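Local coordinates for dihydroorotate dehydrogenase (Schistosoma mansoni, PDB 6UY4), which probably oxidises (S)-dihydroorotate to orotate with a quinone as electron acceptor, using bound FMN, in de novo pyrimidine synthesis, at residues D266-S271 and I326-V331. Sequence-based numbering, arbitrary orientation.
Sequences DGMIIS and IPLIGV. With FMN (flavin mononucleotide), chain G.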
ATOM      1  N   ASP A 266     -11.112  -3.038 -12.098  1.00 62.22           N
ATOM      2  CA  ASP A 266     -10.529  -1.954 -12.873  1.00 61.23           C
ATOM      3  C   ASP A 266      -9.009  -1.914 -12.842  1.00 62.21           C
ATOM      4  O   ASP A 266      -8.412  -1.228 -13.677  1.00 67.25           O
ATOM      5  CB  ASP A 266     -11.071  -0.604 -12.379  1.00 60.76           C
ATOM      6  CG  ASP A 266     -12.573  -0.490 -12.538  1.00 64.36           C
ATOM      7  OD1 ASP A 266     -13.062  -0.630 -13.678  1.00 67.95           O
ATOM      8  OD2 ASP A 266     -13.266  -0.279 -11.521  1.00 66.83           O
ATOM      9  N   GLY A 267      -8.374  -2.620 -11.916  1.00 61.51           N
ATOM     10  CA  GLY A 267      -6.926  -2.611 -11.832  1.00 59.27           C
ATOM     11  C   GLY A 267      -6.475  -3.461 -10.668  1.00 60.76           C
ATOM     12  O   GLY A 267      -7.276  -3.886  -9.829  1.00 62.34           O
ATOM     13  N   MET A 268      -5.168  -3.705 -10.627  1.00 63.13           N
ATOM     14  CA  MET A 268      -4.571  -4.534  -9.592  1.00 58.67           C
ATOM     15  C   MET A 268      -3.329  -3.854  -9.035  1.00 62.63           C
ATOM     16  O   MET A 268      -2.686  -3.036  -9.698  1.00 62.75           O
ATOM     17  CB  MET A 268      -4.210  -5.928 -10.121  1.00 63.79           C
ATOM     18  CG  MET A 268      -5.409  -6.768 -10.522  1.00 68.42           C
ATOM     19  SD  MET A 268      -4.942  -8.424 -11.056  1.00 73.75           S
ATOM     20  CE  MET A 268      -4.071  -9.005  -9.603  1.00 69.42           C
ATOM     21  N   ILE A 269      -2.995  -4.216  -7.799  1.00 63.60           N
ATOM     22  CA  ILE A 269      -1.834  -3.687  -7.093  1.00 60.57           C
ATOM     23  C   ILE A 269      -0.941  -4.863  -6.724  1.00 60.41           C
ATOM     24  O   ILE A 269      -1.377  -5.782  -6.019  1.00 56.35           O
ATOM     25  CB  ILE A 269      -2.239  -2.888  -5.845  1.00 57.73           C
ATOM     26  CG1 ILE A 269      -3.032  -1.642  -6.246  1.00 60.24           C
ATOM     27  CG2 ILE A 269      -1.014  -2.505  -5.037  1.00 62.21           C
ATOM     28  CD1 ILE A 269      -3.464  -0.790  -5.073  1.00 61.45           C
ATOM     29  N   ILE A 270       0.301  -4.837  -7.201  1.00 63.17           N
ATOM     30  CA  ILE A 270       1.265  -5.910  -6.978  1.00 64.38           C
ATOM     31  C   ILE A 270       2.540  -5.277  -6.435  1.00 64.81           C
ATOM     32  O   ILE A 270       3.219  -4.533  -7.154  1.00 68.84           O
ATOM     33  CB  ILE A 270       1.558  -6.707  -8.259  1.00 58.19           C
ATOM     34  CG1 ILE A 270       0.268  -7.267  -8.866  1.00 61.30           C
ATOM     35  CG2 ILE A 270       2.539  -7.832  -7.975  1.00 62.80           C
ATOM     36  CD1 ILE A 270      -0.338  -6.392  -9.947  1.00 63.15           C
ATOM     37  N   SER A 271       2.875  -5.567  -5.177  1.00 66.07           N
ATOM     38  CA  SER A 271       2.099  -6.452  -4.311  1.00 68.70           C
ATOM     39  C   SER A 271       2.178  -5.983  -2.862  1.00 67.84           C
ATOM     40  O   SER A 271       2.575  -4.850  -2.587  1.00 68.78           O
ATOM     41  CB  SER A 271       2.606  -7.893  -4.412  1.00 76.00           C
ATOM     42  OG  SER A 271       3.965  -7.980  -4.020  1.00 72.36           O
ATOM     43  N   ILE A 326      -5.821  -4.217 -17.829  1.00 60.97           N
ATOM     44  CA  ILE A 326      -6.154  -3.322 -16.724  1.00 62.63           C
ATOM     45  C   ILE A 326      -4.885  -2.671 -16.187  1.00 63.19           C
ATOM     46  O   ILE A 326      -3.805  -3.277 -16.245  1.00 65.54           O
ATOM     47  CB  ILE A 326      -6.910  -4.069 -15.613  1.00 69.24           C
ATOM     48  CG1 ILE A 326      -6.107  -5.280 -15.132  1.00 68.06           C
ATOM     49  CG2 ILE A 326      -8.288  -4.496 -16.099  1.00 71.24           C
ATOM     50  CD1 ILE A 326      -6.766  -6.038 -13.997  1.00 63.06           C
ATOM     51  N   PRO A 327      -4.962  -1.443 -15.675  1.00 61.71           N
ATOM     52  CA  PRO A 327      -3.770  -0.805 -15.103  1.00 61.12           C
ATOM     53  C   PRO A 327      -3.258  -1.557 -13.884  1.00 65.48           C
ATOM     54  O   PRO A 327      -4.017  -2.192 -13.149  1.00 65.44           O
ATOM     55  CB  PRO A 327      -4.266   0.596 -14.723  1.00 56.27           C
ATOM     56  CG  PRO A 327      -5.459   0.825 -15.589  1.00 52.43           C
ATOM     57  CD  PRO A 327      -6.103  -0.516 -15.751  1.00 61.01           C
ATOM     58  N   LEU A 328      -1.948  -1.472 -13.673  1.00 65.77           N
ATOM     59  CA  LEU A 328      -1.287  -2.127 -12.555  1.00 62.55           C
ATOM     60  C   LEU A 328      -0.474  -1.109 -11.770  1.00 61.79           C
ATOM     61  O   LEU A 328       0.049  -0.142 -12.327  1.00 65.84           O
ATOM     62  CB  LEU A 328      -0.378  -3.264 -13.032  1.00 64.71           C
ATOM     63  CG  LEU A 328      -1.053  -4.357 -13.860  1.00 64.61           C
ATOM     64  CD1 LEU A 328      -0.033  -5.390 -14.302  1.00 63.57           C
ATOM     65  CD2 LEU A 328      -2.173  -5.010 -13.069  1.00 58.06           C
ATOM     66  N   ILE A 329      -0.372  -1.340 -10.464  1.00 64.67           N
ATOM     67  CA  ILE A 329       0.393  -0.487  -9.563  1.00 59.55           C
ATOM     68  C   ILE A 329       1.497  -1.338  -8.954  1.00 62.67           C
ATOM     69  O   ILE A 329       1.228  -2.219  -8.126  1.00 59.02           O
ATOM     70  CB  ILE A 329      -0.487   0.144  -8.476  1.00 56.75           C
ATOM     71  CG1 ILE A 329      -1.563   1.029  -9.108  1.00 63.26           C
ATOM     72  CG2 ILE A 329       0.363   0.945  -7.505  1.00 57.06           C
ATOM     73  CD1 ILE A 329      -2.404   1.784  -8.096  1.00 63.47           C
ATOM     74  N   GLY A 330       2.736  -1.085  -9.366  1.00 64.89           N
ATOM     75  CA  GLY A 330       3.870  -1.812  -8.830  1.00 65.60           C
ATOM     76  C   GLY A 330       4.314  -1.284  -7.482  1.00 65.19           C
ATOM     77  O   GLY A 330       4.711  -0.121  -7.363  1.00 67.73           O
ATOM     78  N   VAL A 331       4.243  -2.125  -6.454  1.00 64.56           N
ATOM     79  CA  VAL A 331       4.609  -1.740  -5.098  1.00 64.36           C
ATOM     80  C   VAL A 331       5.557  -2.789  -4.535  1.00 71.05           C
ATOM     81  O   VAL A 331       5.402  -3.987  -4.801  1.00 75.29           O
ATOM     82  CB  VAL A 331       3.371  -1.588  -4.186  1.00 66.26           C
ATOM     83  CG1 VAL A 331       3.721  -0.793  -2.942  1.00 69.00           C
ATOM     84  CG2 VAL A 331       2.225  -0.927  -4.935  1.00 67.84           C
TER
HETATM   85  N1  FMN G 406      -0.773  -2.701   2.949  1.00 62.89           N
HETATM   86  C2  FMN G 406      -2.152  -2.634   2.915  1.00 63.97           C
HETATM   87  O2  FMN G 406      -2.757  -2.933   1.887  1.00 66.61           O
HETATM   88  N3  FMN G 406      -2.854  -2.231   4.032  1.00 63.65           N
HETATM   89  C4  FMN G 406      -2.183  -1.894   5.189  1.00 66.89           C
HETATM   90  O4  FMN G 406      -2.810  -1.535   6.184  1.00 71.92           O
HETATM   91  C4A FMN G 406      -0.795  -1.960   5.228  1.00 67.59           C
HETATM   92  N5  FMN G 406      -0.118  -1.626   6.382  1.00 71.86           N
HETATM   93  C5A FMN G 406       1.259  -1.688   6.418  1.00 68.53           C
HETATM   94  C6  FMN G 406       1.935  -1.347   7.585  1.00 68.04           C
HETATM   95  C7  FMN G 406       3.322  -1.410   7.631  1.00 71.85           C
HETATM   96  C7M FMN G 406       4.045  -1.042   8.893  1.00 65.21           C
HETATM   97  C8  FMN G 406       4.035  -1.815   6.507  1.00 70.52           C
HETATM   98  C8M FMN G 406       5.533  -1.884   6.553  1.00 66.45           C
HETATM   99  C9  FMN G 406       3.358  -2.157   5.341  1.00 68.68           C
HETATM  100  C9A FMN G 406       1.969  -2.094   5.291  1.00 67.00           C
HETATM  101  N10 FMN G 406       1.287  -2.429   4.133  1.00 62.85           N
HETATM  102  C10 FMN G 406      -0.091  -2.366   4.102  1.00 66.33           C
HETATM  103  C1' FMN G 406       2.026  -2.874   2.907  1.00 59.89           C
HETATM  104  C2' FMN G 406       2.420  -1.675   2.054  1.00 63.65           C
HETATM  105  O2' FMN G 406       1.279  -0.901   1.759  1.00 62.34           O
HETATM  106  C3' FMN G 406       3.059  -2.124   0.747  1.00 72.08           C
HETATM  107  O3' FMN G 406       2.218  -3.058   0.108  1.00 74.71           O
HETATM  108  C4' FMN G 406       4.435  -2.747   0.958  1.00 69.47           C
HETATM  109  O4' FMN G 406       5.013  -2.291   2.163  1.00 68.50           O
HETATM  110  C5' FMN G 406       5.328  -2.356  -0.207  1.00 67.71           C
HETATM  111  O5' FMN G 406       6.669  -2.680   0.059  1.00 79.66           O
HETATM  112  P   FMN G 406       7.737  -1.486   0.195  1.00 68.19           P
HETATM  113  O1P FMN G 406       9.099  -2.098   0.404  1.00 73.45           O
HETATM  114  O2P FMN G 406       7.721  -0.622  -1.044  1.00 73.82           O
HETATM  115  O3P FMN G 406       7.378  -0.658   1.402  1.00 60.82           O
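Met268, Ile270 and Ser271 join Pro327, Ile329 and Val331 through five parallel-strand backbone hydrogen bonds. Met268 N donates to Pro327 O and Met268 O accepts from Ile329 N (3.0 Å), while Ile270 N reaches Ile329 O (2.9 Å) and Ile270 O accepts from Val331 N. Ser271 N, itself part of the cis peptide bond between Ile270 and Ser271, closes the series on Val331 O at 3.0 Å. Val331 N stands above the carbonyl plane of Ile270, 36° out of it.

The axes of strands 267-270 and 328-331 approach to 4.7 Å, 9° from parallel. They are neighbours in the eight-stranded parallel sheet of the TIM-barrel domain; the crossover between them returns through helix 305-321 after an excursion that adds strands 274-275 and 301-304 to a separate antiparallel sheet. Strands 238-242 and 350-353 flank the pair.

Apolar side chains pack on both faces. Ile269 and Ile329 run alongside each other in the barrel interior, where Ile269 packs against FMN-binding Lys241; Ile269 CG1 is 3.8 Å from Ile329 CB. Each has CG1 anti to the carbonyl carbon (chi1 near -60° in both), which aligns the two. Ile269 CG2 also meets Val331 CG2 at 3.6 Å. On the other face Leu328 and Ile270 lie under helix 305-321, and Leu328 CD2 rests against both Met268 CB and Ile270 CD1. At the start of the strands Ile326 CD1 crosses to Met268 CG (3.8 Å).

At the C-terminal ends of both strands the flavin mononucleotide ribityl chain is received: its O3' gives a weak hydrogen bond to Ser271 O, and Val331 CG1 lies 3.5 Å from its C5'.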